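Local structure of formate dehydrogenase (Pyrobaculum aerophilum, 1QP8) at residues A87-A90 and L91-L95; L182-K186 and H187-L191; F206-V209 and G210-V214; L221-L224 and K225-Q229. The protein binds NADPH and probably works as a D-isomer specific 2-hydroxyacid dehydrogenase, perhaps reducing glyoxylate or hydroxypyruvate. One frame throughout, in Å; residues are numbered along the deposited sequence.

Contact 1. Residues A87-A90 and L91-L95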
loop_
_atom_site.group_PDB
_atom_site.type_symbol
_atom_site.label_atom_id
_atom_site.label_comp_id
_atom_site.label_asym_id
_atom_site.label_seq_id
_atom_site.Cartn_x
_atom_site.Cartn_y
_atom_site.Cartn_z
ATOM N N ALA A 87 3.128 4.208 -9.901
ATOM C CA ALA A 87 2.571 4.843 -8.718
ATOM C C ALA A 87 2.186 3.790 -7.678
ATOM O O ALA A 87 2.728 3.792 -6.570
ATOM C CB ALA A 87 1.364 5.677 -9.092
ATOM N N GLU A 88 1.268 2.884 -8.024
ATOM C CA GLU A 88 0.858 1.852 -7.072
ATOM C C GLU A 88 2.041 1.026 -6.589
ATOM O O GLU A 88 2.071 0.576 -5.440
ATOM C CB GLU A 88 -0.176 0.875 -7.658
ATOM C CG GLU A 88 -0.593 1.076 -9.098
ATOM C CD GLU A 88 -1.559 -0.017 -9.573
ATOM O OE1 GLU A 88 -1.144 -1.199 -9.688
ATOM O OE2 GLU A 88 -2.738 0.304 -9.828
ATOM N N PHE A 89 3.016 0.819 -7.463
ATOM C CA PHE A 89 4.165 0.030 -7.072
ATOM C C PHE A 89 4.949 0.720 -5.953
ATOM O O PHE A 89 5.431 0.065 -5.027
ATOM C CB PHE A 89 5.076 -0.226 -8.277
ATOM C CG PHE A 89 5.961 -1.421 -8.113
ATOM C CD1 PHE A 89 5.464 -2.697 -8.308
ATOM C CD2 PHE A 89 7.281 -1.275 -7.712
ATOM C CE1 PHE A 89 6.275 -3.830 -8.103
ATOM C CE2 PHE A 89 8.105 -2.387 -7.502
ATOM C CZ PHE A 89 7.600 -3.671 -7.697
ATOM N N ALA A 90 5.080 2.040 -6.034
ATOM C CA ALA A 90 5.812 2.783 -5.019
ATOM C C ALA A 90 5.095 2.703 -3.677
ATOM O O ALA A 90 5.731 2.598 -2.629
ATOM C CB ALA A 90 5.960 4.232 -5.445
ATOM N N LEU A 91 3.770 2.752 -3.704
ATOM C CA LEU A 91 3.025 2.680 -2.470
ATOM C C LEU A 91 3.257 1.334 -1.825
ATOM O O LEU A 91 3.468 1.245 -0.607
ATOM C CB LEU A 91 1.546 2.888 -2.731
ATOM C CG LEU A 91 1.264 4.340 -3.100
ATOM C CD1 LEU A 91 -0.109 4.444 -3.720
ATOM C CD2 LEU A 91 1.377 5.210 -1.868
ATOM N N ALA A 92 3.223 0.283 -2.638
ATOM C CA ALA A 92 3.448 -1.070 -2.146
ATOM C C ALA A 92 4.848 -1.121 -1.576
ATOM O O ALA A 92 5.070 -1.609 -0.471
ATOM C CB ALA A 92 3.316 -2.064 -3.284
ATOM N N LEU A 93 5.796 -0.604 -2.340
ATOM C CA LEU A 93 7.179 -0.581 -1.894
ATOM C C LEU A 93 7.322 0.136 -0.572
ATOM O O LEU A 93 8.212 -0.168 0.212
ATOM C CB LEU A 93 8.086 0.105 -2.913
ATOM C CG LEU A 93 8.891 -0.839 -3.806
ATOM C CD1 LEU A 93 9.890 -0.028 -4.626
ATOM C CD2 LEU A 93 9.618 -1.875 -2.939
ATOM N N LEU A 94 6.444 1.092 -0.322
ATOM C CA LEU A 94 6.497 1.847 0.912
ATOM C C LEU A 94 5.803 1.130 2.066
ATOM O O LEU A 94 6.405 0.875 3.112
ATOM C CB LEU A 94 5.857 3.212 0.690
ATOM C CG LEU A 94 5.541 4.033 1.939
ATOM C CD1 LEU A 94 6.828 4.339 2.691
ATOM C CD2 LEU A 94 4.817 5.317 1.528
ATOM N N LEU A 95 4.536 0.800 1.871
ATOM C CA LEU A 95 3.760 0.158 2.913
ATOM C C LEU A 95 4.256 -1.217 3.375
ATOM O O LEU A 95 4.103 -1.559 4.541
ATOM C CB LEU A 95 2.295 0.042 2.468
ATOM C CG LEU A 95 1.575 1.305 1.977
ATOM C CD1 LEU A 95 0.117 0.993 1.723
ATOM C CD2 LEU A 95 1.698 2.384 3.013
#
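The ring of Phe89 meets Leu93, one turn further along the helix, at a slant, with its CE2 atom 4.1 Å from Leu93 CG. Phe89 CG stands opposite the residue's own N (chi1 -158°), and this carries the CE2 side of the ring to the leucine. Asp235, Thr258 and Ala262 of the same chain also touch Phe89, as does Ile101 of the second subunit. The other flat group, the Glu88 carboxylate, turns to the second subunit: OE1 forms a salt bridge with Lys99 there and a hydrogen bond to Ile122 N of the second subunit, while OE2 takes Gln123 N of that subunit. Three donors therefore grip a buried acid. Beneath these side chains run four successive helical bonds. Ala92 N reaches Glu88 O at 3.0 Å, and Leu93 N reaches Phe89 O at 2.8 Å. Leu91 N meets Ala87 O at 3.2 Å. The bond from Leu94 N to Ala90 O is the most bent, with an angle of 131° at the hydrogen. Leu91 lies back along the helix, its CG 3.8 Å from Ala87 O, and its far end packs on Ile142 and Leu143 of helix 135-145. Ala90 rests on Val179, and Leu93 and Leu94 on Val207, so these residues meet the strands of the parallel sheet. Ala92 touches Ile101 of the second subunit. The stretch is thus typical of a Rossmann-fold dimer in this family: a buried helix that packs on the sheet and also builds the subunit interface.

Contact 2. Residues L182-K186 and H187-L191. With NDP (NADPH dihydro-nicotinamide-adenine-dinucleotide phosphate), chain C.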
loop_
_atom_site.group_PDB
_atom_site.type_symbol
_atom_site.label_atom_id
_atom_site.label_comp_id
_atom_site.label_asym_id
_atom_site.label_seq_id
_atom_site.Cartn_x
_atom_site.Cartn_y
_atom_site.Cartn_z
ATOM N N LEU A 182 12.468 11.046 -9.055
ATOM C CA LEU A 182 13.094 12.073 -9.865
ATOM C C LEU A 182 13.629 11.485 -11.143
ATOM O O LEU A 182 13.993 10.313 -11.188
ATOM C CB LEU A 182 14.264 12.709 -9.120
ATOM C CG LEU A 182 13.898 13.497 -7.871
ATOM C CD1 LEU A 182 15.172 14.003 -7.168
ATOM C CD2 LEU A 182 13.001 14.646 -8.274
ATOM N N PRO A 183 13.662 12.288 -12.210
ATOM C CA PRO A 183 14.179 11.847 -13.508
ATOM C C PRO A 183 15.686 12.013 -13.369
ATOM O O PRO A 183 16.129 12.832 -12.559
ATOM C CB PRO A 183 13.600 12.875 -14.473
ATOM C CG PRO A 183 12.367 13.376 -13.757
ATOM C CD PRO A 183 12.854 13.507 -12.358
ATOM N N LEU A 184 16.485 11.275 -14.131
ATOM C CA LEU A 184 17.927 11.436 -13.993
ATOM C C LEU A 184 18.582 12.329 -15.056
ATOM O O LEU A 184 18.733 11.927 -16.213
ATOM C CB LEU A 184 18.602 10.065 -13.997
ATOM C CG LEU A 184 20.139 10.066 -14.002
ATOM C CD1 LEU A 184 20.656 10.653 -12.692
ATOM C CD2 LEU A 184 20.652 8.660 -14.192
ATOM N N ASN A 185 18.969 13.540 -14.669
ATOM C CA ASN A 185 19.643 14.448 -15.590
ATOM C C ASN A 185 20.909 14.934 -14.882
ATOM O O ASN A 185 21.277 14.381 -13.851
ATOM C CB ASN A 185 18.733 15.611 -15.949
ATOM C CG ASN A 185 18.141 16.248 -14.745
ATOM O OD1 ASN A 185 18.862 16.576 -13.798
ATOM N ND2 ASN A 185 16.822 16.432 -14.752
ATOM N N LYS A 186 21.577 15.953 -15.417
ATOM C CA LYS A 186 22.816 16.430 -14.802
ATOM C C LYS A 186 22.580 17.144 -13.478
ATOM O O LYS A 186 23.505 17.310 -12.686
ATOM C CB LYS A 186 23.589 17.336 -15.764
ATOM C CG LYS A 186 22.907 18.653 -16.080
ATOM C CD LYS A 186 23.758 19.494 -17.019
ATOM C CE LYS A 186 23.119 20.846 -17.288
ATOM N NZ LYS A 186 23.909 21.657 -18.256
ATOM N N HIS A 187 21.336 17.540 -13.230
ATOM C CA HIS A 187 20.993 18.227 -11.993
ATOM C C HIS A 187 20.541 17.256 -10.909
ATOM O O HIS A 187 20.538 17.605 -9.727
ATOM C CB HIS A 187 19.883 19.253 -12.232
ATOM C CG HIS A 187 20.193 20.239 -13.310
ATOM N ND1 HIS A 187 19.994 19.966 -14.647
ATOM C CD2 HIS A 187 20.716 21.487 -13.254
ATOM C CE1 HIS A 187 20.383 21.003 -15.367
ATOM N NE2 HIS A 187 20.826 21.939 -14.547
ATOM N N THR A 188 20.139 16.047 -11.305
ATOM C CA THR A 188 19.698 15.060 -10.321
ATOM C C THR A 188 20.763 14.028 -9.956
ATOM O O THR A 188 20.629 13.361 -8.928
ATOM C CB THR A 188 18.411 14.310 -10.758
ATOM O OG1 THR A 188 18.631 13.636 -12.005
ATOM C CG2 THR A 188 17.244 15.280 -10.860
ATOM N N ARG A 189 21.810 13.886 -10.770
ATOM C CA ARG A 189 22.873 12.926 -10.460
ATOM C C ARG A 189 23.232 13.123 -8.986
ATOM O O ARG A 189 22.980 14.179 -8.452
ATOM C CB ARG A 189 24.098 13.188 -11.326
ATOM C CG ARG A 189 24.003 12.631 -12.724
ATOM C CD ARG A 189 24.821 11.357 -12.843
ATOM N NE ARG A 189 24.437 10.582 -14.019
ATOM C CZ ARG A 189 24.640 9.274 -14.149
ATOM N NH1 ARG A 189 25.230 8.584 -13.180
ATOM N NH2 ARG A 189 24.224 8.644 -15.235
ATOM N N GLY A 190 23.792 12.115 -8.325
ATOM C CA GLY A 190 24.139 12.227 -6.901
ATOM C C GLY A 190 23.537 13.349 -6.069
ATOM O O GLY A 190 24.192 13.882 -5.170
ATOM N N LEU A 191 22.287 13.696 -6.340
ATOM C CA LEU A 191 21.607 14.776 -5.644
ATOM C C LEU A 191 21.425 14.468 -4.167
ATOM O O LEU A 191 21.877 15.225 -3.308
ATOM C CB LEU A 191 20.244 15.027 -6.281
ATOM C CG LEU A 191 19.412 16.066 -5.538
ATOM C CD1 LEU A 191 20.037 17.414 -5.789
ATOM C CD2 LEU A 191 17.965 16.033 -6.000
HETATM P PA NDP C . 8.086 13.446 -15.680
HETATM O O1A NDP C . 9.380 13.445 -16.432
HETATM O O2A NDP C . 7.811 12.120 -16.275
HETATM O O5B NDP C . 8.991 13.947 -14.395
HETATM C C5B NDP C . 8.961 15.426 -14.268
HETATM C C4B NDP C . 8.839 15.836 -12.756
HETATM O O4B NDP C . 10.102 15.740 -11.989
HETATM C C3B NDP C . 8.447 17.351 -12.543
HETATM O O3B NDP C . 7.926 17.535 -11.239
HETATM C C2B NDP C . 9.819 17.967 -12.820
HETATM O O2B NDP C . 10.110 19.303 -12.629
HETATM C C1B NDP C . 10.685 17.067 -12.041
HETATM N N9A NDP C . 12.060 17.170 -12.404
HETATM C C8A NDP C . 12.727 16.837 -13.553
HETATM N N7A NDP C . 14.036 17.079 -13.467
HETATM C C5A NDP C . 14.187 17.589 -12.201
HETATM C C6A NDP C . 15.348 18.062 -11.485
HETATM N N6A NDP C . 16.556 18.044 -12.080
HETATM N N1A NDP C . 15.155 18.534 -10.192
HETATM C C2A NDP C . 13.873 18.529 -9.658
HETATM N N3A NDP C . 12.763 18.120 -10.248
HETATM C C4A NDP C . 13.003 17.642 -11.525
HETATM O O3 NDP C . 7.575 12.579 -14.478
HETATM P PN NDP C . 7.440 11.051 -13.892
HETATM O O1N NDP C . 6.756 11.042 -12.578
HETATM O O2N NDP C . 6.761 10.134 -14.864
HETATM O O5D NDP C . 9.001 10.507 -13.714
HETATM C C5D NDP C . 9.681 9.996 -14.886
HETATM C C4D NDP C . 11.038 9.462 -14.397
HETATM O O4D NDP C . 10.813 8.358 -13.488
HETATM C C3D NDP C . 11.857 8.908 -15.562
HETATM O O3D NDP C . 12.623 9.962 -16.123
HETATM C C2D NDP C . 12.667 7.778 -14.872
HETATM O O2D NDP C . 13.939 8.249 -14.401
HETATM C C1D NDP C . 11.724 7.265 -13.758
HETATM N N1N NDP C . 10.951 5.994 -14.155
HETATM C C2N NDP C . 11.193 4.836 -13.338
HETATM C C3N NDP C . 10.486 3.660 -13.692
HETATM C C7N NDP C . 10.730 2.370 -12.814
HETATM O O7N NDP C . 9.993 1.418 -12.995
HETATM N N7N NDP C . 11.747 2.408 -11.911
HETATM C C4N NDP C . 9.555 3.551 -14.795
HETATM C C5N NDP C . 9.415 4.790 -15.517
HETATM C C6N NDP C . 10.052 5.963 -15.247
HETATM P P2B NDP C . 9.978 20.251 -14.033
HETATM O O1X NDP C . 10.406 21.543 -13.381
HETATM O O2X NDP C . 10.965 19.626 -14.953
HETATM O O3X NDP C . 8.589 20.132 -14.443
#
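Thr188 and Asn185 carry the hydrogen bonding of this turn. The Thr188 hydroxyl does double duty: OG1 donates to Pro183 O at 2.7 Å, in the carbonyl plane on a lone pair, and accepts from Asn185 N. A valine at Thr188 would keep the bulk but lose the hydroxyl, and would probably leave the Pro183 carbonyl and the Asn185 N-H without this shared mate. Asn185 closes an Asx turn, its OD1 taking His187 N at 2.7 Å and, weakly, Thr188 N. Its backbone O accepts twice from one face, from Arg189 N, tilted somewhat from the carbonyl plane, and from Thr188 N well above it.

Cofactor bonds use the same amide. Asn185 ND2 gives a weak hydrogen bond to N7A of the NADPH adenine at 3.1 Å, and N6A returns a weak one to OD1, consistent with the turn holding the amide beside the adenine. Pro183 lies against the adenine and the ribose.

Packing contacts flank the turn. Leu184 CD2 lies over one face of the Arg189 guanidinium, 3.7 Å from NH2. Lys186 runs beside the His187 ring, pointing the same way. Leu182 CD1 meets Leu191 CD2 at 3.6 Å, the two side chains crossing near a right angle.

Both leucines also touch Phe153 of strand 149-153, which seats the loop beside the sheet as it passes from strand 177-180 to helix 194-197.

Contact 3. Residues F206-V209 and G210-V214. With NDP (NADPH dihydro-nicotinamide-adenine-dinucleotide phosphate), chain C.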
loop_
_atom_site.group_PDB
_atom_site.type_symbol
_atom_site.label_atom_id
_atom_site.label_comp_id
_atom_site.label_asym_id
_atom_site.label_seq_id
_atom_site.Cartn_x
_atom_site.Cartn_y
_atom_site.Cartn_z
ATOM N N PHE A 206 13.055 4.834 3.009
ATOM C CA PHE A 206 13.278 5.606 1.791
ATOM C C PHE A 206 12.945 4.749 0.582
ATOM O O PHE A 206 13.594 3.740 0.345
ATOM C CB PHE A 206 14.743 6.026 1.693
ATOM C CG PHE A 206 15.023 6.960 0.563
ATOM C CD1 PHE A 206 15.109 8.328 0.781
ATOM C CD2 PHE A 206 15.171 6.480 -0.734
ATOM C CE1 PHE A 206 15.337 9.207 -0.279
ATOM C CE2 PHE A 206 15.399 7.348 -1.804
ATOM C CZ PHE A 206 15.482 8.713 -1.574
ATOM N N VAL A 207 11.948 5.151 -0.192
ATOM C CA VAL A 207 11.568 4.404 -1.384
ATOM C C VAL A 207 12.073 5.052 -2.688
ATOM O O VAL A 207 11.764 6.209 -2.966
ATOM C CB VAL A 207 10.041 4.292 -1.470
ATOM C CG1 VAL A 207 9.636 3.668 -2.797
ATOM C CG2 VAL A 207 9.519 3.484 -0.290
ATOM N N ASN A 208 12.857 4.325 -3.482
ATOM C CA ASN A 208 13.312 4.885 -4.754
ATOM C C ASN A 208 12.650 4.134 -5.884
ATOM O O ASN A 208 12.730 2.915 -5.951
ATOM C CB ASN A 208 14.820 4.792 -4.932
ATOM C CG ASN A 208 15.282 5.494 -6.196
ATOM O OD1 ASN A 208 14.629 6.424 -6.673
ATOM N ND2 ASN A 208 16.410 5.060 -6.740
ATOM N N VAL A 209 12.005 4.856 -6.788
ATOM C CA VAL A 209 11.318 4.195 -7.879
ATOM C C VAL A 209 11.753 4.789 -9.228
ATOM O O VAL A 209 11.403 4.282 -10.284
ATOM C CB VAL A 209 9.774 4.273 -7.650
ATOM C CG1 VAL A 209 9.234 5.597 -8.122
ATOM C CG2 VAL A 209 9.087 3.116 -8.315
ATOM N N GLY A 210 12.528 5.863 -9.176
ATOM C CA GLY A 210 13.044 6.452 -10.389
ATOM C C GLY A 210 14.503 6.065 -10.428
ATOM O O GLY A 210 15.012 5.380 -9.534
ATOM N N ARG A 211 15.205 6.520 -11.456
ATOM C CA ARG A 211 16.630 6.202 -11.586
ATOM C C ARG A 211 17.468 6.249 -10.280
ATOM O O ARG A 211 17.398 7.190 -9.495
ATOM C CB ARG A 211 17.270 7.076 -12.695
ATOM C CG ARG A 211 17.616 6.297 -13.960
ATOM C CD ARG A 211 16.669 5.143 -14.256
ATOM N NE ARG A 211 15.609 5.477 -15.205
ATOM C CZ ARG A 211 14.405 4.893 -15.239
ATOM N NH1 ARG A 211 14.091 3.939 -14.364
ATOM N NH2 ARG A 211 13.511 5.255 -16.164
ATOM N N ALA A 212 18.251 5.196 -10.060
ATOM C CA ALA A 212 19.091 5.046 -8.872
ATOM C C ALA A 212 20.221 6.074 -8.742
ATOM O O ALA A 212 20.514 6.549 -7.648
ATOM C CB ALA A 212 19.689 3.627 -8.842
ATOM N N GLU A 213 20.859 6.397 -9.863
ATOM C CA GLU A 213 21.974 7.341 -9.910
ATOM C C GLU A 213 21.695 8.659 -9.194
ATOM O O GLU A 213 22.622 9.393 -8.844
ATOM C CB GLU A 213 22.351 7.624 -11.365
ATOM C CG GLU A 213 22.993 6.444 -12.118
ATOM C CD GLU A 213 22.035 5.283 -12.408
ATOM O OE1 GLU A 213 20.802 5.456 -12.277
ATOM O OE2 GLU A 213 22.529 4.191 -12.789
ATOM N N VAL A 214 20.413 8.943 -8.976
ATOM C CA VAL A 214 19.971 10.157 -8.297
ATOM C C VAL A 214 20.441 10.158 -6.854
ATOM O O VAL A 214 20.527 11.203 -6.210
ATOM C CB VAL A 214 18.443 10.251 -8.330
ATOM C CG1 VAL A 214 17.951 11.320 -7.399
ATOM C CG2 VAL A 214 17.998 10.556 -9.730
HETATM P PA NDP C . 8.086 13.446 -15.680
HETATM O O1A NDP C . 9.380 13.445 -16.432
HETATM O O2A NDP C . 7.811 12.120 -16.275
HETATM O O5B NDP C . 8.991 13.947 -14.395
HETATM C C5B NDP C . 8.961 15.426 -14.268
HETATM C C4B NDP C . 8.839 15.836 -12.756
HETATM O O4B NDP C . 10.102 15.740 -11.989
HETATM C C3B NDP C . 8.447 17.351 -12.543
HETATM O O3B NDP C . 7.926 17.535 -11.239
HETATM C C2B NDP C . 9.819 17.967 -12.820
HETATM O O2B NDP C . 10.110 19.303 -12.629
HETATM C C1B NDP C . 10.685 17.067 -12.041
HETATM N N9A NDP C . 12.060 17.170 -12.404
HETATM C C8A NDP C . 12.727 16.837 -13.553
HETATM N N7A NDP C . 14.036 17.079 -13.467
HETATM C C5A NDP C . 14.187 17.589 -12.201
HETATM C C6A NDP C . 15.348 18.062 -11.485
HETATM N N6A NDP C . 16.556 18.044 -12.080
HETATM N N1A NDP C . 15.155 18.534 -10.192
HETATM C C2A NDP C . 13.873 18.529 -9.658
HETATM N N3A NDP C . 12.763 18.120 -10.248
HETATM C C4A NDP C . 13.003 17.642 -11.525
HETATM O O3 NDP C . 7.575 12.579 -14.478
HETATM P PN NDP C . 7.440 11.051 -13.892
HETATM O O1N NDP C . 6.756 11.042 -12.578
HETATM O O2N NDP C . 6.761 10.134 -14.864
HETATM O O5D NDP C . 9.001 10.507 -13.714
HETATM C C5D NDP C . 9.681 9.996 -14.886
HETATM C C4D NDP C . 11.038 9.462 -14.397
HETATM O O4D NDP C . 10.813 8.358 -13.488
HETATM C C3D NDP C . 11.857 8.908 -15.562
HETATM O O3D NDP C . 12.623 9.962 -16.123
HETATM C C2D NDP C . 12.667 7.778 -14.872
HETATM O O2D NDP C . 13.939 8.249 -14.401
HETATM C C1D NDP C . 11.724 7.265 -13.758
HETATM N N1N NDP C . 10.951 5.994 -14.155
HETATM C C2N NDP C . 11.193 4.836 -13.338
HETATM C C3N NDP C . 10.486 3.660 -13.692
HETATM C C7N NDP C . 10.730 2.370 -12.814
HETATM O O7N NDP C . 9.993 1.418 -12.995
HETATM N N7N NDP C . 11.747 2.408 -11.911
HETATM C C4N NDP C . 9.555 3.551 -14.795
HETATM C C5N NDP C . 9.415 4.790 -15.517
HETATM C C6N NDP C . 10.052 5.963 -15.247
HETATM P P2B NDP C . 9.978 20.251 -14.033
HETATM O O1X NDP C . 10.406 21.543 -13.381
HETATM O O2X NDP C . 10.965 19.626 -14.953
HETATM O O3X NDP C . 8.589 20.132 -14.443
#
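Asn208 and Gly210 meet where a central strand of the Rossmann fold, 205-208, ends and the chain bends over the NADPH. Walking in from Phe206, the strand is still regular: Phe206 pairs through its backbone with Ile231 and Ala233, and its ring packs on Met200, Leu215 and Cys180. Val207 makes its backbone bonds on the other side, to Ala178 and Cys180. Asn208 is the first residue to reach the following loop. Its CG lies opposite the backbone N (chi1 -175°), which swings the amide forward over the turn. OD1 of Asn208 accepts a weak hydrogen bond from Gly210 N at 3.3 Å, an Asx turn at the strand's end. ND2 of the same amide comes within 3.4 Å of Ala212 CA, so the side chain bridges both parts of the bend, while Asn208 O is held by the hydroxyl of Ser234. Val209 follows, with its side chain against Val86 of helix 83-98 and its O directed at N7N of the nicotinamide carboxamide; their spacing in the model is too short to be relied on. Gly210 lies against the ribose, its CA 3.7 Å from C1D of the NADPH. Arg211 then folds back on the cofactor, its chain bent about CB-CG and again about CG-CD. A long, weak ion pair joins it to Asp62. The ribose hydroxyl O2D sits over one face of the guanidinium, offset toward its rim, with Arg211 NE 3.3 Å from O2D.

Contact 4. Residues L221-L224 and K225-Q229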
loop_
_atom_site.group_PDB
_atom_site.type_symbol
_atom_site.label_atom_id
_atom_site.label_comp_id
_atom_site.label_asym_id
_atom_site.label_seq_id
_atom_site.Cartn_x
_atom_site.Cartn_y
_atom_site.Cartn_z
ATOM N N LEU A 221 24.497 3.088 1.128
ATOM C CA LEU A 221 25.186 1.976 1.739
ATOM C C LEU A 221 25.606 2.349 3.154
ATOM O O LEU A 221 25.392 1.601 4.111
ATOM C CB LEU A 221 26.408 1.662 0.887
ATOM C CG LEU A 221 26.992 0.260 0.798
ATOM C CD1 LEU A 221 25.898 -0.797 0.629
ATOM C CD2 LEU A 221 27.932 0.258 -0.392
ATOM N N ARG A 222 26.191 3.527 3.290
ATOM C CA ARG A 222 26.664 3.959 4.580
ATOM C C ARG A 222 25.579 4.134 5.613
ATOM O O ARG A 222 25.709 3.643 6.734
ATOM C CB ARG A 222 27.433 5.260 4.453
ATOM C CG ARG A 222 27.596 5.950 5.776
ATOM C CD ARG A 222 28.455 7.167 5.671
ATOM N NE ARG A 222 28.304 7.968 6.873
ATOM C CZ ARG A 222 29.129 8.937 7.236
ATOM N NH1 ARG A 222 30.181 9.230 6.482
ATOM N NH2 ARG A 222 28.895 9.609 8.359
ATOM N N ILE A 223 24.511 4.842 5.269
ATOM C CA ILE A 223 23.467 5.039 6.261
ATOM C C ILE A 223 22.789 3.716 6.589
ATOM O O ILE A 223 22.375 3.494 7.726
ATOM C CB ILE A 223 22.406 6.065 5.815
ATOM C CG1 ILE A 223 21.590 6.492 7.037
ATOM C CG2 ILE A 223 21.482 5.473 4.769
ATOM C CD1 ILE A 223 20.517 7.509 6.742
ATOM N N LEU A 224 22.684 2.833 5.598
ATOM C CA LEU A 224 22.060 1.542 5.832
ATOM C C LEU A 224 22.864 0.780 6.854
ATOM O O LEU A 224 22.289 0.123 7.713
ATOM C CB LEU A 224 21.968 0.736 4.547
ATOM C CG LEU A 224 20.711 1.029 3.738
ATOM C CD1 LEU A 224 20.852 0.441 2.340
ATOM C CD2 LEU A 224 19.523 0.465 4.469
ATOM N N LYS A 225 24.191 0.877 6.770
ATOM C CA LYS A 225 25.062 0.180 7.721
ATOM C C LYS A 225 25.103 0.841 9.091
ATOM O O LYS A 225 25.641 0.268 10.035
ATOM C CB LYS A 225 26.490 0.093 7.195
ATOM C CG LYS A 225 26.706 -0.940 6.114
ATOM C CD LYS A 225 28.048 -0.736 5.451
ATOM C CE LYS A 225 28.278 -1.752 4.348
ATOM N NZ LYS A 225 29.424 -1.372 3.459
ATOM N N GLU A 226 24.552 2.045 9.202
ATOM C CA GLU A 226 24.544 2.749 10.478
ATOM C C GLU A 226 23.195 2.667 11.161
ATOM O O GLU A 226 23.116 2.490 12.374
ATOM C CB GLU A 226 24.885 4.225 10.300
ATOM C CG GLU A 226 26.207 4.512 9.629
ATOM C CD GLU A 226 26.546 5.982 9.710
ATOM O OE1 GLU A 226 25.596 6.784 9.864
ATOM O OE2 GLU A 226 27.744 6.331 9.617
ATOM N N ARG A 227 22.127 2.820 10.392
ATOM C CA ARG A 227 20.799 2.781 10.974
ATOM C C ARG A 227 20.047 1.516 10.588
ATOM O O ARG A 227 19.448 1.421 9.517
ATOM C CB ARG A 227 20.036 4.054 10.583
ATOM C CG ARG A 227 20.691 5.294 11.195
ATOM C CD ARG A 227 20.703 6.536 10.305
ATOM N NE ARG A 227 19.522 7.371 10.490
ATOM C CZ ARG A 227 19.507 8.690 10.333
ATOM N NH1 ARG A 227 20.613 9.338 9.990
ATOM N NH2 ARG A 227 18.383 9.362 10.518
ATOM N N PRO A 228 20.090 0.508 11.467
ATOM C CA PRO A 228 19.416 -0.770 11.233
ATOM C C PRO A 228 17.914 -0.615 10.958
ATOM O O PRO A 228 17.343 -1.365 10.169
ATOM C CB PRO A 228 19.713 -1.550 12.516
ATOM C CG PRO A 228 21.068 -1.027 12.915
ATOM C CD PRO A 228 20.897 0.458 12.700
ATOM N N GLN A 229 17.286 0.367 11.600
ATOM C CA GLN A 229 15.864 0.618 11.420
ATOM C C GLN A 229 15.601 1.387 10.123
ATOM O O GLN A 229 14.453 1.486 9.669
ATOM C CB GLN A 229 15.330 1.426 12.595
ATOM C CG GLN A 229 15.732 0.883 13.946
ATOM C CD GLN A 229 15.064 -0.431 14.262
ATOM O OE1 GLN A 229 13.845 -0.494 14.437
ATOM N NE2 GLN A 229 15.857 -1.495 14.334
#
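Toward the end of helix 217-226, Lys225 N bonds to Leu221 O at 3.0 Å, then Ile223 O takes two donors, Arg227 N almost straight on (171° at the hydrogen) and Glu226 N from well above its carbonyl plane. Leu224 O is claimed by the Asn254 side chain. Of the side chains, Arg222 and Glu226 form a salt bridge one turn apart, with NE of Arg222 3.2 Å from OE2 of Glu226. The hydrogen bond within it is weak, and the guanidinium and carboxylate planes stand 52° apart. Tyr194 ties the pair in from outside, its hydroxyl bonded to Glu226 OE1 and its ring in a cation-pi contact with Arg222. Lys225 lies extended beside Leu221, pointing the same way, with NZ 4.0 Å from Leu221 CG. On the inner side, Ile223 and Arg227 cross. Ile223 CG1 is 3.4 Å from Arg227 CD, and CD1 covers one face of the guanidinium, 3.7 Å from NH1. Bends about CB-CG and CG-CD (chi3 90°) lay the group over the isoleucine, where NH1 can also bond to Ala198 O. An alanine at Arg227 would remove that lid, probably leaving the Ala198 carbonyl without its mate and opening a gap over Ile223. Ile223 and Leu224 turn to Phe230, just before the next strand of this beta-alpha-beta unit. The chemistry implies a helix end whose apolar side packs inward, while the charges of Arg222 and Glu226 pair with each other and with Tyr194.

Overall arrangement
Contacts 1 and 3 are wholly buried, and the helix of contact 1 lies against the strand of contact 3. Contacts 2 and 4 are partly buried, each with exposed residues on one side. Contacts 2 and 3 touch and both line the NADPH, at the adenine and nicotinamide ends respectively. Contact 4, about 17 Å from contact 3 between centres, is the helix that follows its strand and lies away from the cofactor. The chemistry changes accordingly: mainly apolar packing plus a buried acid at the subunit interface in contact 1, an amide and a hydroxyl in contact 2, an amide and a guanidinium in contact 3, and surface charges beside a buried apolar side in contact 4.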